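Local coordinates for protein NADP-dependent glyceraldehyde-3-phosphate dehydrogenase (Bacillus halodurans, PDB 3PRL) that probably oxidises glyceraldehyde 3-phosphate to 3-phosphoglycerate with NADP as cofactor, as a non-phosphorylating member of the aldehyde dehydrogenase family, at residues A278-S283 against N441-R446. Sequence-based numbering, arbitrary orientation.
Sequences ASQIVS and NAKTER
Gln280 reaches from its helix to the backbone of the loop 441-446, where OE1 accepts the amide N-H of Lys443 (N to OE1 2.8 Å). The N-H...O angle is 150°, and the donor is tilted 18° from the carbonyl plane. A bend at chi2 (-66°) helps bring the amide against the Ala442-Lys443 backbone; OE1 does the touching, 3.2 Å from CA of Ala442 and 3.6 Å from CG of Lys443. The lysine runs roughly at right angles to the glutamine: extended beyond CG, it passes OE1 of Gln280 and brings NZ to OG of Ser283, one helical turn on. At 2.5 Å between NZ and OG, this hydrogen bond is shorter than expected, and its exact length is doubtful. With an alanine at Gln280 the Lys443 N-H would probably lose its acceptor and the lysine CB and CG their neighbour. Ala442 also touches Asn482 of a second subunit. The two hydrogen bonds join helix 274-286, the crossover between adjacent parallel strands 264-268 and 296-302, to the loop leaving strand 437-440 of the same sheet, beside strand 415-419. Elsewhere on the helix, Ile281 packs on Phe419 of strand 415-419 and on strand 296-302, while Ala278 and Val282 meet helix 303-317.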
loop_
_atom_site.group_PDB
_atom_site.type_symbol
_atom_site.label_atom_id
_atom_site.label_comp_id
_atom_site.label_asym_id
_atom_site.label_seq_id
_atom_site.Cartn_x
_atom_site.Cartn_y
_atom_site.Cartn_z
ATOM N N ALA D 278 -6.761 35.029 -15.072
ATOM C CA ALA D 278 -8.057 35.560 -15.514
ATOM C C ALA D 278 -8.894 34.487 -16.222
ATOM O O ALA D 278 -10.107 34.380 -16.010
ATOM C CB ALA D 278 -7.870 36.791 -16.415
ATOM N N SER D 279 -8.230 33.698 -17.060
ATOM C CA SER D 279 -8.891 32.638 -17.799
ATOM C C SER D 279 -9.338 31.479 -16.895
ATOM O O SER D 279 -10.470 31.024 -17.004
ATOM C CB SER D 279 -8.004 32.144 -18.937
ATOM O OG SER D 279 -8.731 31.256 -19.759
ATOM N N GLN D 280 -8.469 31.027 -15.996
ATOM C CA GLN D 280 -8.849 29.977 -15.028
ATOM C C GLN D 280 -10.012 30.456 -14.149
ATOM O O GLN D 280 -10.994 29.732 -13.949
ATOM C CB GLN D 280 -7.649 29.541 -14.165
ATOM C CG GLN D 280 -6.567 28.688 -14.892
ATOM C CD GLN D 280 -7.066 27.298 -15.329
ATOM O OE1 GLN D 280 -7.210 26.388 -14.520
ATOM N NE2 GLN D 280 -7.315 27.137 -16.623
ATOM N N ILE D 281 -9.902 31.684 -13.645
ATOM C CA ILE D 281 -10.950 32.289 -12.810
ATOM C C ILE D 281 -12.328 32.276 -13.475
ATOM O O ILE D 281 -13.277 31.742 -12.900
ATOM C CB ILE D 281 -10.555 33.711 -12.298
ATOM C CG1 ILE D 281 -9.455 33.600 -11.241
ATOM C CG2 ILE D 281 -11.733 34.434 -11.675
ATOM C CD1 ILE D 281 -9.604 32.411 -10.338
ATOM N N VAL D 282 -12.431 32.832 -14.682
ATOM C CA VAL D 282 -13.709 32.890 -15.393
ATOM C C VAL D 282 -14.259 31.506 -15.772
ATOM O O VAL D 282 -15.427 31.216 -15.510
ATOM C CB VAL D 282 -13.643 33.825 -16.618
ATOM C CG1 VAL D 282 -14.909 33.695 -17.465
ATOM C CG2 VAL D 282 -13.440 35.261 -16.165
ATOM N N SER D 283 -13.428 30.666 -16.385
ATOM C CA SER D 283 -13.816 29.282 -16.702
ATOM C C SER D 283 -14.455 28.532 -15.515
ATOM O O SER D 283 -15.475 27.855 -15.671
ATOM C CB SER D 283 -12.616 28.492 -17.230
ATOM O OG SER D 283 -12.910 27.105 -17.326
ATOM N N ASN D 441 -2.014 27.462 -9.487
ATOM C CA ASN D 441 -2.031 28.040 -10.832
ATOM C C ASN D 441 -3.046 27.412 -11.762
ATOM O O ASN D 441 -2.822 27.307 -12.958
ATOM C CB ASN D 441 -0.641 27.982 -11.475
ATOM C CG ASN D 441 0.205 29.175 -11.131
ATOM O OD1 ASN D 441 -0.283 30.307 -11.051
ATOM N ND2 ASN D 441 1.490 28.935 -10.927
ATOM N N ALA D 442 -4.164 26.990 -11.192
ATOM C CA ALA D 442 -5.265 26.397 -11.949
ATOM C C ALA D 442 -6.523 26.558 -11.120
ATOM O O ALA D 442 -6.444 26.852 -9.920
ATOM C CB ALA D 442 -5.007 24.927 -12.214
ATOM N N LYS D 443 -7.670 26.363 -11.767
ATOM C CA LYS D 443 -8.958 26.579 -11.126
ATOM C C LYS D 443 -9.248 25.456 -10.136
ATOM O O LYS D 443 -8.514 24.460 -10.089
ATOM C CB LYS D 443 -10.076 26.691 -12.173
ATOM C CG LYS D 443 -10.315 25.431 -13.026
ATOM C CD LYS D 443 -11.106 25.766 -14.291
ATOM C CE LYS D 443 -11.590 24.529 -15.041
ATOM N NZ LYS D 443 -12.103 24.856 -16.437
ATOM N N THR D 444 -10.305 25.623 -9.341
ATOM C CA THR D 444 -10.748 24.530 -8.474
ATOM C C THR D 444 -11.655 23.610 -9.288
ATOM O O THR D 444 -12.395 24.058 -10.147
ATOM C CB THR D 444 -11.466 24.999 -7.169
ATOM O OG1 THR D 444 -12.564 25.850 -7.498
ATOM C CG2 THR D 444 -10.515 25.779 -6.285
ATOM N N GLU D 445 -11.583 22.317 -9.010
ATOM C CA GLU D 445 -12.460 21.344 -9.665
ATOM C C GLU D 445 -12.433 20.065 -8.864
ATOM O O GLU D 445 -11.479 19.785 -8.138
ATOM C CB GLU D 445 -12.021 21.059 -11.112
ATOM C CG GLU D 445 -10.802 20.147 -11.205
ATOM C CD GLU D 445 -10.182 20.104 -12.582
ATOM O OE1 GLU D 445 -10.938 19.954 -13.582
ATOM O OE2 GLU D 445 -8.930 20.225 -12.645
ATOM N N ARG D 446 -13.484 19.282 -9.032
ATOM C CA ARG D 446 -13.606 18.004 -8.372
ATOM C C ARG D 446 -12.613 17.007 -8.973
ATOM O O ARG D 446 -11.915 16.298 -8.248
ATOM C CB ARG D 446 -15.037 17.498 -8.533
ATOM C CG ARG D 446 -15.383 16.403 -7.556
ATOM C CD ARG D 446 -16.252 15.362 -8.217
ATOM N NE ARG D 446 -16.345 14.132 -7.430
ATOM C CZ ARG D 446 -17.235 13.917 -6.470
ATOM N NH1 ARG D 446 -17.240 12.750 -5.839
ATOM N NH2 ARG D 446 -18.106 14.860 -6.125
#